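Local coordinates for DegV family protein (Corynebacterium glutamicum, PDB 3EGL), which binds long-chain fatty acids such as palmitate and may take part in lipid transport or fatty acid metabolism, at residues Val8-Ser13 against Ile26-Leu31; Leu31-Asn36 against Asp244-Val249; Ile141-Ile146 against Pro253-Val258. One frame throughout, in Å; residues are numbered along the deposited sequence.

Contact 1 (Val8-Ser13 against Ile26-Leu31); sequences VIVDSS and ITVINL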
loop_
_atom_site.group_PDB
_atom_site.type_symbol
_atom_site.label_atom_id
_atom_site.label_comp_id
_atom_site.label_asym_id
_atom_site.label_seq_id
_atom_site.Cartn_x
_atom_site.Cartn_y
_atom_site.Cartn_z
ATOM N N VAL A 8 -4.773 13.721 7.214
ATOM C CA VAL A 8 -4.511 12.341 6.810
ATOM C C VAL A 8 -3.043 11.955 6.983
ATOM O O VAL A 8 -2.135 12.714 6.634
ATOM C CB VAL A 8 -4.958 12.105 5.358
ATOM C CG1 VAL A 8 -4.662 10.648 4.900
ATOM C CG2 VAL A 8 -6.460 12.431 5.214
ATOM N N ILE A 9 -2.829 10.773 7.551
ATOM C CA ILE A 9 -1.491 10.258 7.847
ATOM C C ILE A 9 -1.401 8.847 7.330
ATOM O O ILE A 9 -2.309 8.040 7.562
ATOM C CB ILE A 9 -1.205 10.197 9.374
ATOM C CG1 ILE A 9 -1.493 11.553 10.031
ATOM C CG2 ILE A 9 0.263 9.816 9.650
ATOM C CD1 ILE A 9 -1.048 11.641 11.561
ATOM N N VAL A 10 -0.295 8.557 6.645
ATOM C CA VAL A 10 0.041 7.197 6.215
ATOM C C VAL A 10 1.479 6.933 6.648
ATOM O O VAL A 10 2.157 7.818 7.141
ATOM C CB VAL A 10 -0.037 6.978 4.639
ATOM C CG1 VAL A 10 -1.388 7.288 4.111
ATOM C CG2 VAL A 10 0.994 7.831 3.906
ATOM N N ASP A 11 1.937 5.705 6.433
ATOM C CA ASP A 11 3.328 5.395 6.634
ATOM C C ASP A 11 3.973 5.271 5.237
ATOM O O ASP A 11 3.273 5.426 4.206
ATOM C CB ASP A 11 3.500 4.171 7.537
ATOM C CG ASP A 11 2.862 2.889 6.959
ATOM O OD1 ASP A 11 3.400 2.403 5.933
ATOM O OD2 ASP A 11 1.864 2.347 7.546
ATOM N N SER A 12 5.285 5.028 5.203
ATOM C CA SER A 12 6.023 5.034 3.940
ATOM C C SER A 12 5.603 3.862 3.031
ATOM O O SER A 12 5.711 3.963 1.813
ATOM C CB SER A 12 7.535 5.013 4.191
ATOM O OG SER A 12 7.824 3.775 4.815
ATOM N N SER A 13 5.120 2.767 3.625
ATOM C CA SER A 13 4.643 1.646 2.824
ATOM C C SER A 13 3.508 2.001 1.845
ATOM O O SER A 13 3.283 1.242 0.892
ATOM C CB SER A 13 4.217 0.437 3.672
ATOM O OG SER A 13 3.020 0.716 4.362
ATOM N N ILE A 26 -0.661 15.295 2.993
ATOM C CA ILE A 26 -0.734 14.017 3.657
ATOM C C ILE A 26 0.588 13.845 4.421
ATOM O O ILE A 26 1.659 14.008 3.845
ATOM C CB ILE A 26 -0.929 12.881 2.626
ATOM C CG1 ILE A 26 -2.300 13.040 1.949
ATOM C CG2 ILE A 26 -0.789 11.494 3.277
ATOM C CD1 ILE A 26 -2.539 12.082 0.797
ATOM N N THR A 27 0.491 13.520 5.708
ATOM C CA THR A 27 1.668 13.300 6.518
ATOM C C THR A 27 2.145 11.860 6.281
ATOM O O THR A 27 1.343 10.894 6.367
ATOM C CB THR A 27 1.347 13.519 8.024
ATOM O OG1 THR A 27 0.772 14.815 8.204
ATOM C CG2 THR A 27 2.604 13.430 8.897
ATOM N N VAL A 28 3.439 11.726 5.974
ATOM C CA VAL A 28 4.067 10.405 5.811
ATOM C C VAL A 28 5.007 10.051 7.011
ATOM O O VAL A 28 5.911 10.809 7.323
ATOM C CB VAL A 28 4.797 10.327 4.439
ATOM C CG1 VAL A 28 5.442 8.930 4.214
ATOM C CG2 VAL A 28 3.804 10.710 3.289
ATOM N N ILE A 29 4.769 8.933 7.698
ATOM C CA ILE A 29 5.737 8.481 8.719
ATOM C C ILE A 29 6.504 7.308 8.180
ATOM O O ILE A 29 5.891 6.319 7.763
ATOM C CB ILE A 29 5.063 7.971 10.035
ATOM C CG1 ILE A 29 3.873 8.815 10.388
ATOM C CG2 ILE A 29 6.083 7.976 11.219
ATOM C CD1 ILE A 29 3.035 8.138 11.398
ATOM N N ASN A 30 7.820 7.381 8.220
ATOM C CA ASN A 30 8.659 6.291 7.699
ATOM C C ASN A 30 8.765 5.046 8.583
ATOM O O ASN A 30 9.113 5.151 9.766
ATOM C CB ASN A 30 10.071 6.816 7.406
ATOM C CG ASN A 30 10.087 7.806 6.252
ATOM O OD1 ASN A 30 9.163 7.847 5.436
ATOM N ND2 ASN A 30 11.120 8.630 6.193
ATOM N N LEU A 31 8.521 3.875 7.997
ATOM C CA LEU A 31 8.885 2.591 8.642
ATOM C C LEU A 31 10.424 2.492 8.763
ATOM O O LEU A 31 11.137 3.296 8.169
ATOM C CB LEU A 31 8.347 1.419 7.827
ATOM C CG LEU A 31 6.844 1.457 7.568
ATOM C CD1 LEU A 31 6.346 0.348 6.568
ATOM C CD2 LEU A 31 6.149 1.393 8.922
HETATM O O HOH W 1 -1.726 15.222 7.249
#

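Contact 2 (Leu31-Asn36 against Asp244-Val249); sequences LHVMNN and DPTLAV. With PLM (palmitic acid), chain D.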
loop_
_atom_site.group_PDB
_atom_site.type_symbol
_atom_site.label_atom_id
_atom_site.label_comp_id
_atom_site.label_asym_id
_atom_site.label_seq_id
_atom_site.Cartn_x
_atom_site.Cartn_y
_atom_site.Cartn_z
ATOM N N LEU A 31 8.521 3.875 7.997
ATOM C CA LEU A 31 8.885 2.591 8.642
ATOM C C LEU A 31 10.424 2.492 8.763
ATOM O O LEU A 31 11.137 3.296 8.169
ATOM C CB LEU A 31 8.347 1.419 7.827
ATOM C CG LEU A 31 6.844 1.457 7.568
ATOM C CD1 LEU A 31 6.346 0.348 6.568
ATOM C CD2 LEU A 31 6.149 1.393 8.922
ATOM N N HIS A 32 10.935 1.515 9.514
ATOM C CA HIS A 32 12.387 1.426 9.779
ATOM C C HIS A 32 13.143 0.389 8.956
ATOM O O HIS A 32 12.706 -0.765 8.796
ATOM C CB HIS A 32 12.642 1.176 11.267
ATOM C CG HIS A 32 11.947 2.160 12.146
ATOM N ND1 HIS A 32 12.387 3.458 12.292
ATOM C CD2 HIS A 32 10.802 2.069 12.861
ATOM C CE1 HIS A 32 11.561 4.117 13.081
ATOM N NE2 HIS A 32 10.604 3.290 13.454
ATOM N N VAL A 33 14.297 0.818 8.457
ATOM C CA VAL A 33 15.274 -0.076 7.863
ATOM C C VAL A 33 16.538 -0.066 8.726
ATOM O O VAL A 33 17.153 0.978 8.923
ATOM C CB VAL A 33 15.592 0.307 6.391
ATOM C CG1 VAL A 33 16.784 -0.485 5.877
ATOM C CG2 VAL A 33 14.406 0.021 5.510
HETATM N N MSE A 34 16.901 -1.225 9.270
HETATM C CA MSE A 34 18.157 -1.346 10.021
HETATM C C MSE A 34 19.205 -2.037 9.164
HETATM O O MSE A 34 19.033 -3.173 8.729
HETATM C CB MSE A 34 17.977 -2.076 11.342
HETATM C CG MSE A 34 17.076 -1.359 12.322
HETATM SE SE MSE A 34 15.268 -2.167 12.322
HETATM C CE MSE A 34 15.582 -3.356 13.857
ATOM N N ASN A 35 20.271 -1.312 8.877
ATOM C CA ASN A 35 21.359 -1.867 8.128
ATOM C C ASN A 35 22.432 -2.129 9.160
ATOM O O ASN A 35 23.204 -1.233 9.487
ATOM C CB ASN A 35 21.807 -0.868 7.054
ATOM C CG ASN A 35 22.590 -1.527 5.920
ATOM O OD1 ASN A 35 22.358 -2.688 5.575
ATOM N ND2 ASN A 35 23.534 -0.781 5.338
ATOM N N ASN A 36 22.437 -3.328 9.740
ATOM C CA ASN A 36 23.423 -3.642 10.791
ATOM C C ASN A 36 24.228 -4.921 10.552
ATOM O O ASN A 36 23.737 -6.041 10.732
ATOM C CB ASN A 36 22.877 -3.509 12.248
ATOM C CG ASN A 36 21.525 -4.228 12.474
ATOM O OD1 ASN A 36 21.433 -5.461 12.393
ATOM N ND2 ASN A 36 20.489 -3.451 12.812
ATOM N N ASP A 244 8.490 1.635 -1.619
ATOM C CA ASP A 244 9.112 2.092 -0.368
ATOM C C ASP A 244 10.378 1.256 -0.083
ATOM O O ASP A 244 10.321 0.055 -0.127
ATOM C CB ASP A 244 8.077 2.011 0.782
ATOM C CG ASP A 244 8.666 2.321 2.167
ATOM O OD1 ASP A 244 9.730 2.982 2.298
ATOM O OD2 ASP A 244 8.062 1.880 3.172
ATOM N N PRO A 245 11.519 1.893 0.216
ATOM C CA PRO A 245 12.731 1.050 0.503
ATOM C C PRO A 245 12.515 -0.005 1.607
ATOM O O PRO A 245 13.175 -1.044 1.586
ATOM C CB PRO A 245 13.808 2.083 0.930
ATOM C CG PRO A 245 13.371 3.369 0.252
ATOM C CD PRO A 245 11.827 3.334 0.272
ATOM N N THR A 246 11.591 0.249 2.545
ATOM C CA THR A 246 11.292 -0.718 3.589
ATOM C C THR A 246 10.702 -1.979 2.993
ATOM O O THR A 246 11.036 -3.086 3.433
ATOM C CB THR A 246 10.330 -0.158 4.648
ATOM O OG1 THR A 246 10.880 1.054 5.173
ATOM C CG2 THR A 246 10.178 -1.133 5.813
ATOM N N LEU A 247 9.829 -1.808 2.001
ATOM C CA LEU A 247 9.272 -2.942 1.318
ATOM C C LEU A 247 10.293 -3.574 0.380
ATOM O O LEU A 247 10.263 -4.779 0.172
ATOM C CB LEU A 247 7.977 -2.573 0.584
ATOM C CG LEU A 247 6.928 -1.805 1.410
ATOM C CD1 LEU A 247 5.735 -1.417 0.520
ATOM C CD2 LEU A 247 6.474 -2.611 2.656
ATOM N N ALA A 248 11.212 -2.773 -0.160
ATOM C CA ALA A 248 12.181 -3.267 -1.150
ATOM C C ALA A 248 13.090 -4.268 -0.485
ATOM O O ALA A 248 13.538 -5.253 -1.123
ATOM C CB ALA A 248 12.989 -2.135 -1.765
ATOM N N VAL A 249 13.318 -4.066 0.817
ATOM C CA VAL A 249 14.044 -5.064 1.591
ATOM C C VAL A 249 13.412 -6.470 1.417
ATOM O O VAL A 249 14.134 -7.473 1.293
ATOM C CB VAL A 249 14.082 -4.726 3.087
ATOM C CG1 VAL A 249 14.668 -5.909 3.857
ATOM C CG2 VAL A 249 14.840 -3.391 3.365
HETATM C C1 PLM D . 7.773 -4.089 9.252
HETATM O O1 PLM D . 6.723 -4.382 9.850
HETATM O O2 PLM D . 8.819 -4.667 9.590
HETATM C C2 PLM D . 7.819 -3.096 8.129
HETATM C C3 PLM D . 6.994 -3.645 6.969
HETATM C C4 PLM D . 7.646 -4.719 6.137
HETATM C C5 PLM D . 6.504 -5.408 5.393
HETATM C C6 PLM D . 6.992 -6.405 4.372
HETATM C C7 PLM D . 5.790 -7.060 3.730
HETATM C C8 PLM D . 6.094 -7.773 2.404
HETATM C C9 PLM D . 6.293 -6.754 1.279
HETATM C CA PLM D . 6.033 -7.350 -0.113
HETATM C CB PLM D . 6.663 -6.531 -1.233
HETATM C CC PLM D . 6.178 -5.081 -1.382
HETATM C CD PLM D . 5.006 -4.999 -2.345
HETATM C CE PLM D . 4.893 -3.653 -3.033
HETATM C CF PLM D . 3.647 -2.898 -2.562
HETATM C CG PLM D . 2.421 -3.085 -3.454
#

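Contact 3 (Ile141-Ile146 against Pro253-Val258); sequences IYLHRI and PGAVSV. With PLM (palmitic acid), chain D.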
loop_
_atom_site.group_PDB
_atom_site.type_symbol
_atom_site.label_atom_id
_atom_site.label_comp_id
_atom_site.label_asym_id
_atom_site.label_seq_id
_atom_site.Cartn_x
_atom_site.Cartn_y
_atom_site.Cartn_z
ATOM N N ILE A 141 1.924 -8.307 -7.041
ATOM C CA ILE A 141 3.381 -8.054 -7.065
ATOM C C ILE A 141 4.064 -9.125 -7.889
ATOM O O ILE A 141 3.815 -10.334 -7.718
ATOM C CB ILE A 141 4.041 -8.076 -5.651
ATOM C CG1 ILE A 141 3.174 -7.365 -4.629
ATOM C CG2 ILE A 141 5.469 -7.407 -5.646
ATOM C CD1 ILE A 141 3.562 -7.750 -3.208
ATOM N N TYR A 142 4.897 -8.648 -8.806
ATOM C CA TYR A 142 5.808 -9.465 -9.571
ATOM C C TYR A 142 7.131 -9.443 -8.838
ATOM O O TYR A 142 7.690 -8.354 -8.536
ATOM C CB TYR A 142 6.036 -8.903 -10.983
ATOM C CG TYR A 142 7.248 -9.510 -11.685
ATOM C CD1 TYR A 142 7.211 -10.826 -12.189
ATOM C CD2 TYR A 142 8.446 -8.791 -11.812
ATOM C CE1 TYR A 142 8.324 -11.401 -12.822
ATOM C CE2 TYR A 142 9.583 -9.364 -12.443
ATOM C CZ TYR A 142 9.500 -10.668 -12.939
ATOM O OH TYR A 142 10.576 -11.229 -13.559
ATOM N N LEU A 143 7.626 -10.652 -8.568
ATOM C CA LEU A 143 8.926 -10.831 -7.962
ATOM C C LEU A 143 9.885 -11.352 -8.997
ATOM O O LEU A 143 9.649 -12.366 -9.653
ATOM C CB LEU A 143 8.844 -11.769 -6.738
ATOM C CG LEU A 143 7.833 -11.195 -5.739
ATOM C CD1 LEU A 143 7.453 -12.192 -4.669
ATOM C CD2 LEU A 143 8.337 -9.894 -5.115
ATOM N N HIS A 144 10.983 -10.644 -9.145
ATOM C CA HIS A 144 11.934 -10.982 -10.162
ATOM C C HIS A 144 12.820 -12.127 -9.676
ATOM O O HIS A 144 13.367 -12.873 -10.481
ATOM C CB HIS A 144 12.742 -9.756 -10.474
ATOM C CG HIS A 144 13.695 -9.949 -11.599
ATOM N ND1 HIS A 144 13.289 -10.366 -12.847
ATOM C CD2 HIS A 144 15.028 -9.741 -11.678
ATOM C CE1 HIS A 144 14.334 -10.413 -13.647
ATOM N NE2 HIS A 144 15.402 -10.046 -12.960
ATOM N N ARG A 145 12.950 -12.230 -8.354
ATOM C CA ARG A 145 13.468 -13.411 -7.677
ATOM C C ARG A 145 12.735 -13.604 -6.318
ATOM O O ARG A 145 12.109 -12.695 -5.789
ATOM C CB ARG A 145 14.986 -13.292 -7.478
ATOM C CG ARG A 145 15.423 -12.324 -6.379
ATOM C CD ARG A 145 16.948 -12.392 -6.180
ATOM N NE ARG A 145 17.429 -11.382 -5.218
ATOM C CZ ARG A 145 18.605 -10.755 -5.307
ATOM N NH1 ARG A 145 19.445 -11.042 -6.300
ATOM N NH2 ARG A 145 18.956 -9.858 -4.394
ATOM N N ILE A 146 12.812 -14.777 -5.728
ATOM C CA ILE A 146 12.021 -14.983 -4.522
ATOM C C ILE A 146 12.828 -15.003 -3.224
ATOM O O ILE A 146 12.249 -15.180 -2.160
ATOM C CB ILE A 146 11.217 -16.287 -4.608
ATOM C CG1 ILE A 146 12.179 -17.425 -4.891
ATOM C CG2 ILE A 146 10.170 -16.194 -5.700
ATOM C CD1 ILE A 146 11.885 -18.566 -4.097
ATOM N N PRO A 253 15.308 -6.761 -5.494
ATOM C CA PRO A 253 15.420 -5.955 -6.706
ATOM C C PRO A 253 14.634 -6.571 -7.883
ATOM O O PRO A 253 14.384 -7.782 -7.904
ATOM C CB PRO A 253 16.939 -5.919 -7.007
ATOM C CG PRO A 253 17.566 -6.965 -6.167
ATOM C CD PRO A 253 16.561 -7.463 -5.145
ATOM N N GLY A 254 14.211 -5.717 -8.823
ATOM C CA GLY A 254 13.498 -6.152 -10.020
ATOM C C GLY A 254 12.003 -6.285 -9.831
ATOM O O GLY A 254 11.288 -6.610 -10.776
ATOM N N ALA A 255 11.531 -6.038 -8.612
ATOM C CA ALA A 255 10.111 -6.181 -8.283
ATOM C C ALA A 255 9.294 -5.060 -8.876
ATOM O O ALA A 255 9.730 -3.909 -8.877
ATOM C CB ALA A 255 9.893 -6.239 -6.778
ATOM N N VAL A 256 8.109 -5.438 -9.356
ATOM C CA VAL A 256 7.128 -4.557 -9.921
ATOM C C VAL A 256 5.731 -4.843 -9.319
ATOM O O VAL A 256 5.244 -5.976 -9.378
ATOM C CB VAL A 256 7.083 -4.691 -11.466
ATOM C CG1 VAL A 256 6.074 -3.714 -12.047
ATOM C CG2 VAL A 256 8.487 -4.441 -12.073
ATOM N N SER A 257 5.114 -3.823 -8.719
ATOM C CA SER A 257 3.793 -3.954 -8.120
ATOM C C SER A 257 2.727 -3.232 -8.984
ATOM O O SER A 257 3.007 -2.213 -9.641
ATOM C CB SER A 257 3.791 -3.383 -6.680
ATOM O OG SER A 257 4.067 -1.971 -6.653
ATOM N N VAL A 258 1.506 -3.773 -8.966
ATOM C CA VAL A 258 0.367 -3.126 -9.589
ATOM C C VAL A 258 -0.687 -2.927 -8.503
ATOM O O VAL A 258 -1.200 -3.894 -7.954
ATOM C CB VAL A 258 -0.213 -3.988 -10.733
ATOM C CG1 VAL A 258 -1.584 -3.436 -11.222
ATOM C CG2 VAL A 258 0.754 -4.040 -11.887
HETATM C C1 PLM D . 7.773 -4.089 9.252
HETATM O O1 PLM D . 6.723 -4.382 9.850
HETATM O O2 PLM D . 8.819 -4.667 9.590
HETATM C C2 PLM D . 7.819 -3.096 8.129
HETATM C C3 PLM D . 6.994 -3.645 6.969
HETATM C C4 PLM D . 7.646 -4.719 6.137
HETATM C C5 PLM D . 6.504 -5.408 5.393
HETATM C C6 PLM D . 6.992 -6.405 4.372
HETATM C C7 PLM D . 5.790 -7.060 3.730
HETATM C C8 PLM D . 6.094 -7.773 2.404
HETATM C C9 PLM D . 6.293 -6.754 1.279
HETATM C CA PLM D . 6.033 -7.350 -0.113
HETATM C CB PLM D . 6.663 -6.531 -1.233
HETATM C CC PLM D . 6.178 -5.081 -1.382
HETATM C CD PLM D . 5.006 -4.999 -2.345
HETATM C CE PLM D . 4.893 -3.653 -3.033
HETATM C CF PLM D . 3.647 -2.898 -2.562
HETATM C CG PLM D . 2.421 -3.085 -3.454
HETATM O O HOH W 2 12.263 -9.082 -6.847
#

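Contact 1 (Val8-Ser13 against Ile26-Leu31)
Ser12 and Leu31 meet where strands 7-11 and 26-35 run out of regular pairing. The backbone NH of Leu31 donates to Ser12 OG at 3.3 Å, a fairly straight bond of 160°. That hydroxyl is also hydrogen-bonded to Asp244 OD2, so a small serine suits a place where one oxygen must serve two partners. With CG anti to its own carbonyl carbon (chi1 -55°), Leu31 lays its branch over the strand end: CD1 rests 3.6 Å from Ser13 CB, and CD2 lies 4.1 Å from Asp11 CB.

Within the paired region Val10 uses both its N and its O on strand 26-35. The N reaches Thr27 O at 2.9 Å, and the O takes Ile29 N at the same distance, the ladder of parallel strands. Val10 CG2 packs 4.1 Å from Val28 CG2, on the face covered by helix 104-116. On the other face Ile9 CG2 touches Ile29 CD1 at 3.7 Å beneath helix 47-60. Beta-branched residues fit these extended positions and shield the backbone bonds from both sides. Together with helix 18-23, the two strands form a beta-alpha-beta unit, part of the layered alpha-beta-alpha sandwich.

Contact 2 (Leu31-Asn36 against Asp244-Val249)
Thr246, in the first turn of helix 245-251, packs against Leu31 and Val33 of strand 26-35, and this is the tight part of the contact. Both branches of the threonine touch Leu31: OG1 and CG2 each lie 3.7 Å from Leu31 CB. With OG1 anti to the carbonyl carbon (chi1 -55°), CG2 falls anti to the backbone N and comes to 3.8 Å from C2 of the bound palmitic acid. Also on the lipid side, Leu247 CB lies 3.7 Å from CC of the acyl chain. Val33 slides past Thr246 in the opposite direction, its CG2 standing 3.7 Å from Thr246 OG1. A threonine fits here because it is compact, with a methyl for the lipid.

Further along, the packing thins. Val33 is exposed; it also reaches Val249, CG2 to CG2 at 4.1 Å, and beyond it the strand leaves the helix and runs on beside strand 40-43, with its residues exposed. Asp244 caps the helix N-terminus, but the bond from Thr246 N to Asp244 OD1 is weak at 3.3 Å, and OD2 turns to Ser12 instead.

No hydrogen bond joins strand to helix, so the contact rests on van der Waals packing, in which the threonine oxygen lies against carbon. Ser76 OG and Thr42 OG1 hydrogen-bond the fatty acid, while Leu31, Thr246 and Leu247 offer its chain a greasy wall.

Contact 3 (Ile141-Ile146 against Pro253-Val258)
Tyr142 N donates to Val256 O at 2.8 Å, with an N-H...O angle of 168°, and Val256 N answers to Tyr142 O at 3.1 Å. These reciprocal bonds make a hydrogen-bonded pair of the antiparallel strands 137-142 and 255-261, neighbours inside the mixed six-stranded sheet. Next to it Ile141 and Ser257 form a non-hydrogen-bonded pair.

With CG of Tyr142 anti to the backbone N (chi1 165°), the ring lies on the face shared with Val256 and runs toward Gly254, whose O lies at its edge, near its plane, 3.6 Å from Tyr142 CE2. The phenol end is fixed by Tyr142 OH and His144 ND1, 2.9 Å apart and hydrogen-bonded, and Phe192 meets the ring edge-to-face. A large aromatic with a polar tip thus serves both packing and tethering.

Where the pairing ends, Gly254 has a positive phi (86°) and, lacking a side chain, lets His144 CB come close to its carbonyl; with Ala255 it faces Asn215 in a G1 beta bulge. A water joins His144 N to Pro253 O. Near the surface Pro253 CD and CG lie over one face of the Arg145 guanidinium, toward its rim, NH2 of Arg145 being 3.5 Å from CD of Pro253, while the arginine's charge pairs with Glu148.

Ile141 and Ser257 turn toward the palmitic acid. The delta methyl of Ile141, CD1, makes a tight approach of 3.2 Å to atom CD of the palmitic acid, and Ser257 CB sits 3.5 Å from CG, the terminal methyl of the acyl chain.

Contacts 1 and 3 are strand pairings in two different sheets, on opposite sides of the chain's centre: the first parallel, the second antiparallel, both stitched by backbone bonds. Contact 3 is buried, whereas contacts 1 and 2 are partly buried, contact 2 with an exposed Val33. Contact 2 is of another kind, a strand against a helix with no hydrogen bond between them. Contacts 1 and 2 share strand 26-35 and meet at Leu31, with Asp244 reaching back to Ser12. Helix 245-251 of contact 2 is followed in the chain by strand 255-261 of contact 3. Contacts 2 and 3 touch the same palmitic acid, near its carboxyl end and along its chain, and at its methyl end, respectively.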